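PrgB (Enterococcus faecalis, PDB 6EVU) is a cell-wall-anchored adhesin whose adhesin domain, the part modelled here, probably binds and compacts DNA to promote aggregation, biofilm formation and conjugation. Local coordinates at residues F69-D75 and F158-N162; L204-H210 and M286-K291; I26-L30 and S191-Y195; F223-N227 and N309-P315. All coordinates share one frame; numbering follows the deposited sequence.

Contact 1 of 4, residues F69-D75 and F158-N162; sequences FTKLRKD and FIGTN. With PO4 (phosphate ion), chain B.
Leu72 and Phe158 carry the apolar part of this contact, where the short helix 68-72 ends against the last residues of strand 157-160. The two side chains cross at about a right angle, with Leu72 CD1 pressed on Phe158 CB at 3.6 Å, while Leu72 CD2 lies against the backbone leading into Gly160. One turn back, Phe69 brings ring atom CE1 to the edge of the Phe158 ring, 4.1 Å from CD2. Trp301 of the adjoining strand stacks on Phe158 and also touches Phe69.

No direct hydrogen bond joins the two segments, but their backbones approach through CA-H...O contacts. Thr161 CA lies 3.4 Å from Leu72 O, and Arg73 CA is the same distance from Thr161 O. Asn146 ND2 donates to both Leu72 O and Lys74 O. Arg73 centres an inverse gamma turn that takes the chain out of the helix.

Among the polar side chains, Lys74 folds back to give its NZ to Lys71 O at 2.7 Å, in the carbonyl plane and on a lone pair; NZ also bonds Phe57 O and Lys59 O. Water 1 bridges Asp75 OD2 and Asn162 ND2, while Asp75 OD1 turns to Ser142.

Arg73 bends at chi3 (-53°), which lays one face of its guanidinium over Phe69 O and Thr70 CA. Its NE donates to phosphate O4 at 2.9 Å and 154°; Val296 N also holds this ion, probably taken from the crystallisation liquor. Apolar packing, CA-H...O contacts and a water thus join helix end to strand end, and beside them Arg73 NE and Val296 N can together hold an anion.

Contact 2 of 4, residues L204-H210 and M286-K291; sequences LTNKGGH and MTTKGK
His210 and Met286 lie side by side and point the same way, with the methyl CE of Met286 3.4 Å from His210 NE2. A bend at chi3 (73°) turns that methyl toward the imidazole. On the backbone, His210 CA makes a CA-H...O contact of 3.3 Å with Thr287 O, and His210 CB packs on Thr288 CG2 at 3.8 Å. Gly209 O is buried here and has no polar partner in the model. Farther out, Leu204 CD2 meets the aliphatic part of Lys289 at CD, 4.0 Å away, the two side chains crossing at about a right angle; Tyr240 touches both. Lys291 lays its CD over Gly208 CA.

Each loop is shaped from within. Thr205 N donates to Gly208 O at 2.8 Å, and Thr205 OG1 accepts from Gly208 N in an ST motif. Across from it, Thr287 OG1 takes Lys289 N in an ST turn, itself held by Asp168, while Thr288 OG1 donates to Lys291 O at 2.6 Å. His210 is tied back to Ser203. The chain leaves strand 280-287 through a type I' beta turn from Thr288 to Lys291, closed by Lys291 N to Thr288 O and packed against the loop that enters the antiparallel neighbour, strand 211-215.

Contact 3 of 4, residues I26-L30 and S191-Y195; sequences ISKNL and SPFAY
Ser191 and Asn29 meet where the loop before strand 30-31, in the large antiparallel sheet, runs against the start of strand 193-197, an outer strand of a separate three-stranded antiparallel sheet. Direct contact is mainly apolar, while waters make the clear polar links between the segments, and the touching parts run at 91° to each other. Ser191 sets its CB beside the Asn29 amide, while its carbonyl O is held by Tyr121.

Pro192 offers its carbonyl rather than its ring. Water 3 donates both to Pro192 O, at 2.9 Å, and to Ser27 O, at 2.7 Å, linking the two segments by their backbones.

Phe193 follows with the main apolar contact. Leu30 CD2 sits over one face of its ring, 4.2 Å from the centroid and 24° off the normal, a CH-pi contact offset toward the rim. Leu30 CG is anti to the backbone N (chi1 174°), which carries the branch across to the ring, and Leu30 CB also touches Phe193 CD1 at 3.8 Å. Tyr121 meets Phe193 edge-to-face.

Ala194 points its methyl into the loop, where CB packs on Ile26 CG2 at 3.6 Å. Nearby, water 2 accepts from Leu30 N and, weakly, from Ala194 N. Water 4 lies 2.8 Å from both Leu30 O and Ala194 O.

Contact 4 of 4, residues F223-N227 and N309-P315; sequences FKYIN and NAQSVKP
Ile226 and Ala310 make the closest apolar contact between the end of strand 221-225 and the C-terminal segment. The Ala310 methyl is met by both branches of the isoleucine: its CB lies 3.6 Å from Ile226 CG2 and 3.7 Å from Ile226 CG1, with Ile226 CD1 reaching on toward the backbone of Asn309. CG1 is anti to the carbonyl carbon (chi1 -58°) and CG2 anti to the backbone N, a fork that lets the two branches share one methyl. Along the strand, Val313 CG1 packs on Lys224 CB at 3.9 Å, and the same valine lies against Tyr225 O, a carbonyl buried here with no polar partner in the model.

The one direct hydrogen bond across the contact comes from Lys224. Its chain bends at chi2 (-67°) and runs alongside the C-terminal backbone, CD lying 3.4 Å from Lys314 O, before NZ donates to that same oxygen at 3.1 Å. The ammonium approaches in the carbonyl plane, on a lone pair, at a C=O...N angle of 132°. Pro315 O is also near NZ, but the angle is poor for a bond.

Water completes the polar set: water 5 accepts from Asn227 N at 2.9 Å and donates to Ser312 O.

Strand 312-313 pairs antiparallel with strand 24-25, while strand 221-225 is an outer strand of the three-stranded sheet. Val273 of its central strand, 272-276, touches both Ile226 and Val313, so the C-terminal segment packs on this sheet beside the N-terminal strand 24-25.

How the contacts relate
From the N terminus, contact 3 opens first, at 26-30, and closes a long loop at 191-195; contact 1, 69-75 with 158-162, begins and ends within that loop. Contact 2 opens afterwards at 204-210. Contact 4 opens at 223-227, before contact 2 closes at 286-291, and itself closes at the C terminus, so these two cross. Contacts 3 and 4 touch, joined by a probable hydrogen bond from Ile26 N to Gln311 O, and together bring the C-terminal segment and the loop after strand 24-25 against the three-stranded sheet. Contacts 1 and 2 lie on the opposite side of the chain's centre from contact 3, their centres about 18 Å apart, at strand ends of the two larger sheets.

Contact 1 of 4, residues F69-D75 and F158-N162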
loop_
_atom_site.group_PDB
_atom_site.type_symbol
_atom_site.label_atom_id
_atom_site.label_comp_id
_atom_site.label_asym_id
_atom_site.label_seq_id
_atom_site.Cartn_x
_atom_site.Cartn_y
_atom_site.Cartn_z
ATOM N N PHE A 69 -5.853 -12.384 -5.138
ATOM C CA PHE A 69 -4.706 -11.966 -5.934
ATOM C C PHE A 69 -4.786 -12.571 -7.321
ATOM O O PHE A 69 -4.400 -11.932 -8.306
ATOM C CB PHE A 69 -3.400 -12.346 -5.216
ATOM C CG PHE A 69 -3.301 -11.782 -3.810
ATOM C CD1 PHE A 69 -3.024 -10.444 -3.619
ATOM C CD2 PHE A 69 -3.494 -12.607 -2.702
ATOM C CE1 PHE A 69 -2.966 -9.904 -2.375
ATOM C CE2 PHE A 69 -3.420 -12.079 -1.403
ATOM C CZ PHE A 69 -3.149 -10.712 -1.252
ATOM N N THR A 70 -5.199 -13.841 -7.401
ATOM C CA THR A 70 -5.315 -14.487 -8.700
ATOM C C THR A 70 -6.373 -13.776 -9.530
ATOM O O THR A 70 -6.156 -13.526 -10.718
ATOM C CB THR A 70 -5.623 -15.970 -8.512
ATOM O OG1 THR A 70 -4.488 -16.609 -7.890
ATOM C CG2 THR A 70 -5.857 -16.652 -9.883
ATOM N N LYS A 71 -7.506 -13.422 -8.916
ATOM C CA LYS A 71 -8.532 -12.653 -9.615
ATOM C C LYS A 71 -8.003 -11.313 -10.123
ATOM O O LYS A 71 -8.411 -10.848 -11.209
ATOM C CB LYS A 71 -9.746 -12.442 -8.705
ATOM C CG LYS A 71 -10.493 -13.758 -8.451
ATOM C CD LYS A 71 -11.647 -13.520 -7.458
ATOM C CE LYS A 71 -12.409 -14.832 -7.176
ATOM N NZ LYS A 71 -13.585 -14.481 -6.289
ATOM N N LEU A 72 -7.149 -10.673 -9.349
ATOM C CA LEU A 72 -6.557 -9.407 -9.737
ATOM C C LEU A 72 -5.620 -9.495 -10.929
ATOM O O LEU A 72 -5.547 -8.582 -11.712
ATOM C CB LEU A 72 -5.841 -8.755 -8.566
ATOM C CG LEU A 72 -6.759 -8.110 -7.548
ATOM C CD1 LEU A 72 -6.018 -7.828 -6.264
ATOM C CD2 LEU A 72 -7.372 -6.845 -8.110
ATOM N N ARG A 73 -4.884 -10.594 -11.044
ATOM C CA ARG A 73 -3.895 -10.721 -12.101
ATOM C C ARG A 73 -4.405 -11.148 -13.474
ATOM O O ARG A 73 -4.049 -12.176 -13.993
ATOM C CB ARG A 73 -2.766 -11.646 -11.652
ATOM C CG ARG A 73 -1.962 -11.120 -10.488
ATOM C CD ARG A 73 -0.740 -11.968 -10.216
ATOM N NE ARG A 73 -1.134 -13.347 -10.062
ATOM C CZ ARG A 73 -1.410 -13.921 -8.905
ATOM N NH1 ARG A 73 -1.285 -13.265 -7.778
ATOM N NH2 ARG A 73 -1.791 -15.169 -8.887
ATOM N N LYS A 74 -5.247 -10.312 -14.036
ATOM C CA LYS A 74 -5.778 -10.466 -15.362
ATOM C C LYS A 74 -5.940 -9.054 -15.923
ATOM O O LYS A 74 -6.068 -8.096 -15.187
ATOM C CB LYS A 74 -7.058 -11.290 -15.407
ATOM C CG LYS A 74 -8.247 -10.747 -14.658
ATOM C CD LYS A 74 -9.482 -11.587 -14.945
ATOM C CE LYS A 74 -10.612 -11.293 -13.974
ATOM N NZ LYS A 74 -10.376 -11.948 -12.677
ATOM N N ASP A 75 -5.911 -8.940 -17.234
ATOM C CA ASP A 75 -6.001 -7.633 -17.875
ATOM C C ASP A 75 -7.474 -7.335 -18.097
ATOM O O ASP A 75 -8.134 -8.030 -18.879
ATOM C CB ASP A 75 -5.239 -7.675 -19.197
ATOM C CG ASP A 75 -5.087 -6.309 -19.821
ATOM O OD1 ASP A 75 -5.847 -5.397 -19.508
ATOM O OD2 ASP A 75 -4.155 -6.145 -20.622
ATOM N N PHE A 158 -6.894 -3.566 -2.662
ATOM C CA PHE A 158 -6.127 -4.623 -3.320
ATOM C C PHE A 158 -5.965 -4.205 -4.757
ATOM O O PHE A 158 -6.948 -3.819 -5.387
ATOM C CB PHE A 158 -6.860 -5.968 -3.246
ATOM C CG PHE A 158 -7.011 -6.514 -1.838
ATOM C CD1 PHE A 158 -7.982 -5.986 -0.999
ATOM C CD2 PHE A 158 -6.206 -7.577 -1.363
ATOM C CE1 PHE A 158 -8.163 -6.517 0.332
ATOM C CE2 PHE A 158 -6.358 -8.070 -0.025
ATOM C CZ PHE A 158 -7.324 -7.540 0.789
ATOM N N ILE A 159 -4.734 -4.221 -5.278
ATOM C CA ILE A 159 -4.488 -3.667 -6.611
ATOM C C ILE A 159 -3.643 -4.645 -7.404
ATOM O O ILE A 159 -2.642 -5.184 -6.905
ATOM C CB ILE A 159 -3.813 -2.268 -6.497
ATOM C CG1 ILE A 159 -4.866 -1.248 -5.924
ATOM C CG2 ILE A 159 -3.211 -1.774 -7.887
ATOM C CD1 ILE A 159 -4.367 0.092 -5.618
ATOM N N GLY A 160 -3.975 -4.813 -8.691
ATOM C CA GLY A 160 -3.129 -5.710 -9.473
ATOM C C GLY A 160 -3.592 -5.784 -10.915
ATOM O O GLY A 160 -4.656 -5.265 -11.272
ATOM N N THR A 161 -2.786 -6.475 -11.728
ATOM C CA THR A 161 -3.120 -6.713 -13.134
ATOM C C THR A 161 -2.255 -7.869 -13.642
ATOM O O THR A 161 -1.461 -8.441 -12.910
ATOM C CB THR A 161 -2.938 -5.430 -13.962
ATOM O OG1 THR A 161 -3.497 -5.672 -15.285
ATOM C CG2 THR A 161 -1.458 -5.108 -14.142
ATOM N N ASN A 162 -2.437 -8.213 -14.895
ATOM C CA ASN A 162 -1.637 -9.218 -15.578
ATOM C C ASN A 162 -0.233 -8.691 -15.836
ATOM O O ASN A 162 -0.070 -7.548 -16.267
ATOM C CB ASN A 162 -2.351 -9.486 -16.922
ATOM C CG ASN A 162 -1.726 -10.543 -17.718
ATOM O OD1 ASN A 162 -1.322 -11.590 -17.209
ATOM N ND2 ASN A 162 -1.707 -10.323 -19.014
HETATM P P PO4 B . 0.934 -15.094 -12.823
HETATM O O1 PO4 B . 1.662 -15.654 -11.615
HETATM O O2 PO4 B . 1.741 -13.904 -13.340
HETATM O O3 PO4 B . 0.901 -16.158 -13.907
HETATM O O4 PO4 B . -0.498 -14.702 -12.588
HETATM O O HOH W 1 -2.227 -7.908 -20.637
#

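Contact 2 of 4, residues L204-H210 and M286-K291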
loop_
_atom_site.group_PDB
_atom_site.type_symbol
_atom_site.label_atom_id
_atom_site.label_comp_id
_atom_site.label_asym_id
_atom_site.label_seq_id
_atom_site.Cartn_x
_atom_site.Cartn_y
_atom_site.Cartn_z
ATOM N N LEU A 204 13.244 -11.036 -3.735
ATOM C CA LEU A 204 14.211 -10.643 -4.752
ATOM C C LEU A 204 15.513 -11.426 -4.619
ATOM O O LEU A 204 16.077 -11.548 -3.526
ATOM C CB LEU A 204 14.522 -9.156 -4.641
ATOM C CG LEU A 204 13.507 -8.195 -5.269
ATOM C CD1 LEU A 204 13.863 -6.817 -4.787
ATOM C CD2 LEU A 204 13.533 -8.276 -6.800
ATOM N N THR A 205 15.993 -11.934 -5.749
ATOM C CA THR A 205 17.287 -12.594 -5.826
ATOM C C THR A 205 17.958 -12.159 -7.123
ATOM O O THR A 205 17.396 -11.389 -7.906
ATOM C CB THR A 205 17.125 -14.111 -5.761
ATOM O OG1 THR A 205 16.575 -14.588 -6.990
ATOM C CG2 THR A 205 16.250 -14.543 -4.585
ATOM N N ASN A 206 19.178 -12.644 -7.372
ATOM C CA ASN A 206 19.748 -12.360 -8.681
ATOM C C ASN A 206 19.018 -13.129 -9.782
ATOM O O ASN A 206 18.970 -12.663 -10.925
ATOM C CB ASN A 206 21.240 -12.651 -8.672
ATOM C CG ASN A 206 21.546 -13.950 -8.016
ATOM O OD1 ASN A 206 21.565 -14.032 -6.785
ATOM N ND2 ASN A 206 21.778 -14.990 -8.819
ATOM N N LYS A 207 18.398 -14.270 -9.468
ATOM C CA LYS A 207 17.666 -14.997 -10.504
ATOM C C LYS A 207 16.324 -14.339 -10.853
ATOM O O LYS A 207 15.851 -14.482 -11.985
ATOM C CB LYS A 207 17.432 -16.445 -10.078
ATOM C CG LYS A 207 18.256 -17.463 -10.842
ATOM C CD LYS A 207 18.252 -18.822 -10.157
ATOM C CE LYS A 207 18.993 -19.863 -10.990
ATOM N NZ LYS A 207 20.473 -19.736 -10.862
ATOM N N GLY A 208 15.708 -13.626 -9.910
ATOM C CA GLY A 208 14.383 -13.046 -10.081
ATOM C C GLY A 208 13.683 -12.707 -8.777
ATOM O O GLY A 208 14.269 -12.088 -7.886
ATOM N N GLY A 209 12.414 -13.081 -8.654
ATOM C CA GLY A 209 11.618 -12.634 -7.530
ATOM C C GLY A 209 11.133 -11.192 -7.708
ATOM O O GLY A 209 11.310 -10.554 -8.757
ATOM N N HIS A 210 10.517 -10.672 -6.651
ATOM C CA HIS A 210 9.934 -9.334 -6.722
ATOM C C HIS A 210 9.843 -8.763 -5.320
ATOM O O HIS A 210 9.860 -9.504 -4.334
ATOM C CB HIS A 210 8.545 -9.343 -7.401
ATOM C CG HIS A 210 7.418 -9.790 -6.524
ATOM N ND1 HIS A 210 7.050 -11.114 -6.397
ATOM C CD2 HIS A 210 6.546 -9.083 -5.768
ATOM C CE1 HIS A 210 6.018 -11.200 -5.572
ATOM N NE2 HIS A 210 5.694 -9.983 -5.175
ATOM N N MET A 286 4.867 -2.696 -6.755
ATOM C CA MET A 286 5.616 -3.941 -6.840
ATOM C C MET A 286 6.650 -3.811 -7.945
ATOM O O MET A 286 6.320 -3.355 -9.042
ATOM C CB MET A 286 4.696 -5.137 -7.121
ATOM C CG MET A 286 3.415 -5.112 -6.276
ATOM S SD MET A 286 2.282 -6.460 -6.806
ATOM C CE MET A 286 3.139 -7.911 -6.121
ATOM N N THR A 287 7.887 -4.262 -7.670
ATOM C CA THR A 287 8.958 -4.200 -8.659
ATOM C C THR A 287 9.644 -5.559 -8.833
ATOM O O THR A 287 9.920 -6.270 -7.859
ATOM C CB THR A 287 9.996 -3.134 -8.298
ATOM O OG1 THR A 287 10.875 -3.009 -9.411
ATOM C CG2 THR A 287 10.793 -3.522 -7.018
ATOM N N THR A 288 9.826 -5.965 -10.077
ATOM C CA THR A 288 10.627 -7.149 -10.367
ATOM C C THR A 288 12.019 -6.733 -10.728
ATOM O O THR A 288 12.743 -7.500 -11.385
ATOM C CB THR A 288 10.041 -7.969 -11.510
ATOM O OG1 THR A 288 9.923 -7.119 -12.645
ATOM C CG2 THR A 288 8.648 -8.557 -11.134
ATOM N N LYS A 289 12.349 -5.481 -10.434
ATOM C CA LYS A 289 13.552 -4.823 -10.942
ATOM C C LYS A 289 13.701 -5.010 -12.446
ATOM O O LYS A 289 14.808 -4.963 -12.972
ATOM C CB LYS A 289 14.805 -5.312 -10.205
ATOM C CG LYS A 289 14.916 -4.781 -8.788
ATOM C CD LYS A 289 16.067 -5.434 -8.034
ATOM C CE LYS A 289 17.099 -4.403 -7.615
ATOM N NZ LYS A 289 17.539 -3.638 -8.814
ATOM N N GLY A 290 12.612 -5.286 -13.156
ATOM C CA GLY A 290 12.605 -5.318 -14.608
ATOM C C GLY A 290 12.402 -6.679 -15.276
ATOM O O GLY A 290 12.258 -6.710 -16.498
ATOM N N LYS A 291 12.415 -7.806 -14.542
ATOM C CA LYS A 291 12.162 -9.117 -15.135
ATOM C C LYS A 291 10.671 -9.290 -15.425
ATOM O O LYS A 291 9.828 -8.841 -14.643
ATOM C CB LYS A 291 12.662 -10.224 -14.197
ATOM C CG LYS A 291 14.206 -10.446 -14.210
ATOM C CD LYS A 291 14.916 -10.255 -12.839
ATOM C CE LYS A 291 16.430 -9.949 -12.994
ATOM N NZ LYS A 291 17.095 -9.468 -11.731
#

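Contact 3 of 4, residues I26-L30 and S191-Y195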
loop_
_atom_site.group_PDB
_atom_site.type_symbol
_atom_site.label_atom_id
_atom_site.label_comp_id
_atom_site.label_asym_id
_atom_site.label_seq_id
_atom_site.Cartn_x
_atom_site.Cartn_y
_atom_site.Cartn_z
ATOM N N ILE A 26 8.188 8.772 17.867
ATOM C CA ILE A 26 7.149 9.141 16.912
ATOM C C ILE A 26 5.905 9.488 17.706
ATOM O O ILE A 26 5.374 8.639 18.426
ATOM C CB ILE A 26 6.861 7.996 15.949
ATOM C CG1 ILE A 26 8.155 7.471 15.351
ATOM C CG2 ILE A 26 5.914 8.489 14.877
ATOM C CD1 ILE A 26 8.099 5.985 15.098
ATOM N N SER A 27 5.440 10.720 17.592
ATOM C CA SER A 27 4.159 11.054 18.208
ATOM C C SER A 27 3.006 10.458 17.381
ATOM O O SER A 27 2.964 10.590 16.151
ATOM C CB SER A 27 4.004 12.571 18.363
ATOM O OG SER A 27 3.900 13.237 17.111
ATOM N N LYS A 28 2.086 9.768 18.063
ATOM C CA LYS A 28 0.909 9.210 17.402
ATOM C C LYS A 28 -0.290 10.149 17.566
ATOM O O LYS A 28 -1.311 9.827 18.160
ATOM C CB LYS A 28 0.617 7.807 17.921
ATOM C CG LYS A 28 1.816 7.081 18.567
ATOM C CD LYS A 28 2.725 6.304 17.591
ATOM C CE LYS A 28 3.578 5.247 18.328
ATOM N NZ LYS A 28 4.181 4.195 17.442
ATOM N N ASN A 29 -0.162 11.322 16.955
ATOM C CA ASN A 29 -1.220 12.327 17.032
ATOM C C ASN A 29 -2.423 11.941 16.178
ATOM O O ASN A 29 -3.580 12.154 16.572
ATOM C CB ASN A 29 -0.661 13.670 16.566
ATOM C CG ASN A 29 0.768 13.895 17.027
ATOM O OD1 ASN A 29 1.727 13.850 16.234
ATOM N ND2 ASN A 29 0.916 14.128 18.326
ATOM N N LEU A 30 -2.162 11.397 15.009
ATOM C CA LEU A 30 -3.199 10.945 14.104
ATOM C C LEU A 30 -3.558 9.513 14.452
ATOM O O LEU A 30 -2.671 8.651 14.537
ATOM C CB LEU A 30 -2.688 11.012 12.665
ATOM C CG LEU A 30 -3.653 10.432 11.631
ATOM C CD1 LEU A 30 -4.908 11.326 11.541
ATOM C CD2 LEU A 30 -2.953 10.252 10.251
ATOM N N SER A 191 3.372 18.542 15.222
ATOM C CA SER A 191 2.661 17.287 15.454
ATOM C C SER A 191 2.322 16.668 14.107
ATOM O O SER A 191 1.148 16.544 13.730
ATOM C CB SER A 191 1.418 17.528 16.310
ATOM O OG SER A 191 1.802 18.085 17.583
ATOM N N PRO A 192 3.350 16.253 13.351
ATOM C CA PRO A 192 3.117 15.652 12.038
ATOM C C PRO A 192 2.266 14.396 12.115
ATOM O O PRO A 192 2.161 13.740 13.151
ATOM C CB PRO A 192 4.533 15.322 11.546
ATOM C CG PRO A 192 5.370 15.201 12.797
ATOM C CD PRO A 192 4.773 16.214 13.744
ATOM N N PHE A 193 1.617 14.104 10.993
ATOM C CA PHE A 193 0.952 12.817 10.805
ATOM C C PHE A 193 1.998 11.727 10.705
ATOM O O PHE A 193 3.041 11.905 10.056
ATOM C CB PHE A 193 0.164 12.792 9.496
ATOM C CG PHE A 193 -1.072 13.611 9.490
ATOM C CD1 PHE A 193 -1.669 14.061 10.664
ATOM C CD2 PHE A 193 -1.658 13.944 8.281
ATOM C CE1 PHE A 193 -2.869 14.806 10.599
ATOM C CE2 PHE A 193 -2.843 14.670 8.237
ATOM C CZ PHE A 193 -3.432 15.112 9.345
ATOM N N ALA A 194 1.712 10.585 11.307
ATOM C CA ALA A 194 2.547 9.409 11.132
ATOM C C ALA A 194 1.680 8.250 10.653
ATOM O O ALA A 194 0.608 7.973 11.217
ATOM C CB ALA A 194 3.295 9.056 12.430
ATOM N N TYR A 195 2.170 7.540 9.653
ATOM C CA TYR A 195 1.424 6.418 9.109
ATOM C C TYR A 195 2.365 5.261 8.838
ATOM O O TYR A 195 3.572 5.451 8.667
ATOM C CB TYR A 195 0.687 6.774 7.819
ATOM C CG TYR A 195 1.476 7.514 6.729
ATOM C CD1 TYR A 195 1.681 8.893 6.775
ATOM C CD2 TYR A 195 1.969 6.813 5.645
ATOM C CE1 TYR A 195 2.413 9.552 5.710
ATOM C CE2 TYR A 195 2.642 7.430 4.592
ATOM C CZ TYR A 195 2.862 8.786 4.636
ATOM O OH TYR A 195 3.509 9.376 3.592
HETATM O O HOH W 2 0.690 10.970 14.041
HETATM O O HOH W 3 4.270 11.990 14.177
HETATM O O HOH W 4 0.003 8.328 13.912
#

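Contact 4 of 4, residues F223-N227 and N309-P315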
loop_
_atom_site.group_PDB
_atom_site.type_symbol
_atom_site.label_atom_id
_atom_site.label_comp_id
_atom_site.label_asym_id
_atom_site.label_seq_id
_atom_site.Cartn_x
_atom_site.Cartn_y
_atom_site.Cartn_z
ATOM N N PHE A 223 9.767 9.245 4.124
ATOM C CA PHE A 223 9.958 7.901 4.646
ATOM C C PHE A 223 11.010 7.907 5.763
ATOM O O PHE A 223 12.035 8.593 5.681
ATOM C CB PHE A 223 10.377 6.956 3.524
ATOM C CG PHE A 223 10.673 5.537 3.980
ATOM C CD1 PHE A 223 11.900 5.214 4.580
ATOM C CD2 PHE A 223 9.763 4.527 3.776
ATOM C CE1 PHE A 223 12.173 3.910 4.970
ATOM C CE2 PHE A 223 10.029 3.226 4.172
ATOM C CZ PHE A 223 11.240 2.919 4.780
ATOM N N LYS A 224 10.773 7.109 6.798
ATOM C CA LYS A 224 11.713 6.967 7.906
ATOM C C LYS A 224 11.974 5.490 8.181
ATOM O O LYS A 224 11.030 4.702 8.261
ATOM C CB LYS A 224 11.161 7.660 9.160
ATOM C CG LYS A 224 11.190 9.183 9.095
ATOM C CD LYS A 224 12.644 9.689 9.093
ATOM C CE LYS A 224 12.764 11.130 9.508
ATOM N NZ LYS A 224 14.197 11.490 9.655
ATOM N N TYR A 225 13.251 5.124 8.353
ATOM C CA TYR A 225 13.672 3.738 8.551
ATOM C C TYR A 225 13.364 3.280 9.979
ATOM O O TYR A 225 13.504 4.049 10.935
ATOM C CB TYR A 225 15.189 3.601 8.292
ATOM C CG TYR A 225 15.785 2.227 8.583
ATOM C CD1 TYR A 225 15.444 1.115 7.821
ATOM C CD2 TYR A 225 16.692 2.040 9.635
ATOM C CE1 TYR A 225 15.987 -0.137 8.077
ATOM C CE2 TYR A 225 17.249 0.770 9.908
ATOM C CZ TYR A 225 16.884 -0.312 9.114
ATOM O OH TYR A 225 17.389 -1.558 9.354
ATOM N N ILE A 226 12.934 2.022 10.117
ATOM C CA ILE A 226 12.816 1.383 11.427
ATOM C C ILE A 226 14.016 0.483 11.627
ATOM O O ILE A 226 14.338 -0.325 10.748
ATOM C CB ILE A 226 11.521 0.568 11.560
ATOM C CG1 ILE A 226 10.279 1.440 11.334
ATOM C CG2 ILE A 226 11.519 -0.181 12.880
ATOM C CD1 ILE A 226 8.978 0.621 11.170
ATOM N N ASN A 227 14.675 0.599 12.790
ATOM C CA ASN A 227 15.889 -0.179 12.999
ATOM C C ASN A 227 15.594 -1.671 12.961
ATOM O O ASN A 227 14.643 -2.150 13.589
ATOM C CB ASN A 227 16.548 0.197 14.311
ATOM C CG ASN A 227 17.961 -0.366 14.417
ATOM O OD1 ASN A 227 18.637 -0.546 13.403
ATOM N ND2 ASN A 227 18.409 -0.623 15.605
ATOM N N ASN A 309 4.857 -0.219 13.219
ATOM C CA ASN A 309 5.629 -1.297 13.829
ATOM C C ASN A 309 6.907 -0.803 14.505
ATOM O O ASN A 309 7.866 -1.588 14.696
ATOM C CB ASN A 309 5.906 -2.378 12.789
ATOM C CG ASN A 309 4.642 -3.110 12.398
ATOM O OD1 ASN A 309 3.899 -3.563 13.271
ATOM N ND2 ASN A 309 4.381 -3.220 11.105
ATOM N N ALA A 310 6.918 0.457 14.962
ATOM C CA ALA A 310 8.009 0.994 15.759
ATOM C C ALA A 310 7.474 2.074 16.700
ATOM O O ALA A 310 6.308 2.472 16.632
ATOM C CB ALA A 310 9.127 1.540 14.867
ATOM N N GLN A 311 8.343 2.543 17.594
ATOM C CA GLN A 311 8.019 3.661 18.467
ATOM C C GLN A 311 8.908 4.857 18.214
ATOM O O GLN A 311 8.602 5.957 18.693
ATOM C CB GLN A 311 8.154 3.264 19.951
ATOM C CG GLN A 311 7.709 1.841 20.246
ATOM C CD GLN A 311 6.362 1.782 20.953
ATOM O OE1 GLN A 311 5.378 2.369 20.481
ATOM N NE2 GLN A 311 6.313 1.081 22.096
ATOM N N SER A 312 10.017 4.666 17.509
ATOM C CA SER A 312 10.979 5.724 17.276
ATOM C C SER A 312 11.607 5.425 15.932
ATOM O O SER A 312 11.416 4.345 15.378
ATOM C CB SER A 312 12.018 5.822 18.405
ATOM O OG SER A 312 12.769 4.635 18.552
ATOM N N VAL A 313 12.310 6.408 15.382
ATOM C CA VAL A 313 12.893 6.290 14.050
ATOM C C VAL A 313 14.198 7.041 14.117
ATOM O O VAL A 313 14.407 7.867 14.998
ATOM C CB VAL A 313 12.019 6.879 12.917
ATOM C CG1 VAL A 313 10.802 6.055 12.716
ATOM C CG2 VAL A 313 11.643 8.324 13.271
ATOM N N LYS A 314 15.051 6.782 13.152
ATOM C CA LYS A 314 16.206 7.628 12.961
ATOM C C LYS A 314 15.766 8.996 12.453
ATOM O O LYS A 314 15.026 9.071 11.462
ATOM C CB LYS A 314 17.169 7.040 11.938
ATOM C CG LYS A 314 18.312 8.020 11.685
ATOM C CD LYS A 314 19.440 7.447 10.882
ATOM C CE LYS A 314 20.714 7.673 11.633
ATOM N NZ LYS A 314 21.968 7.538 10.835
ATOM N N PRO A 315 16.176 10.081 13.107
ATOM C CA PRO A 315 16.117 11.464 12.638
ATOM C C PRO A 315 17.167 11.761 11.560
ATOM O O PRO A 315 16.796 12.361 10.553
ATOM C CB PRO A 315 16.405 12.257 13.904
ATOM C CG PRO A 315 17.338 11.359 14.674
ATOM C CD PRO A 315 16.769 9.988 14.455
HETATM O O HOH W 5 13.826 2.549 14.703
#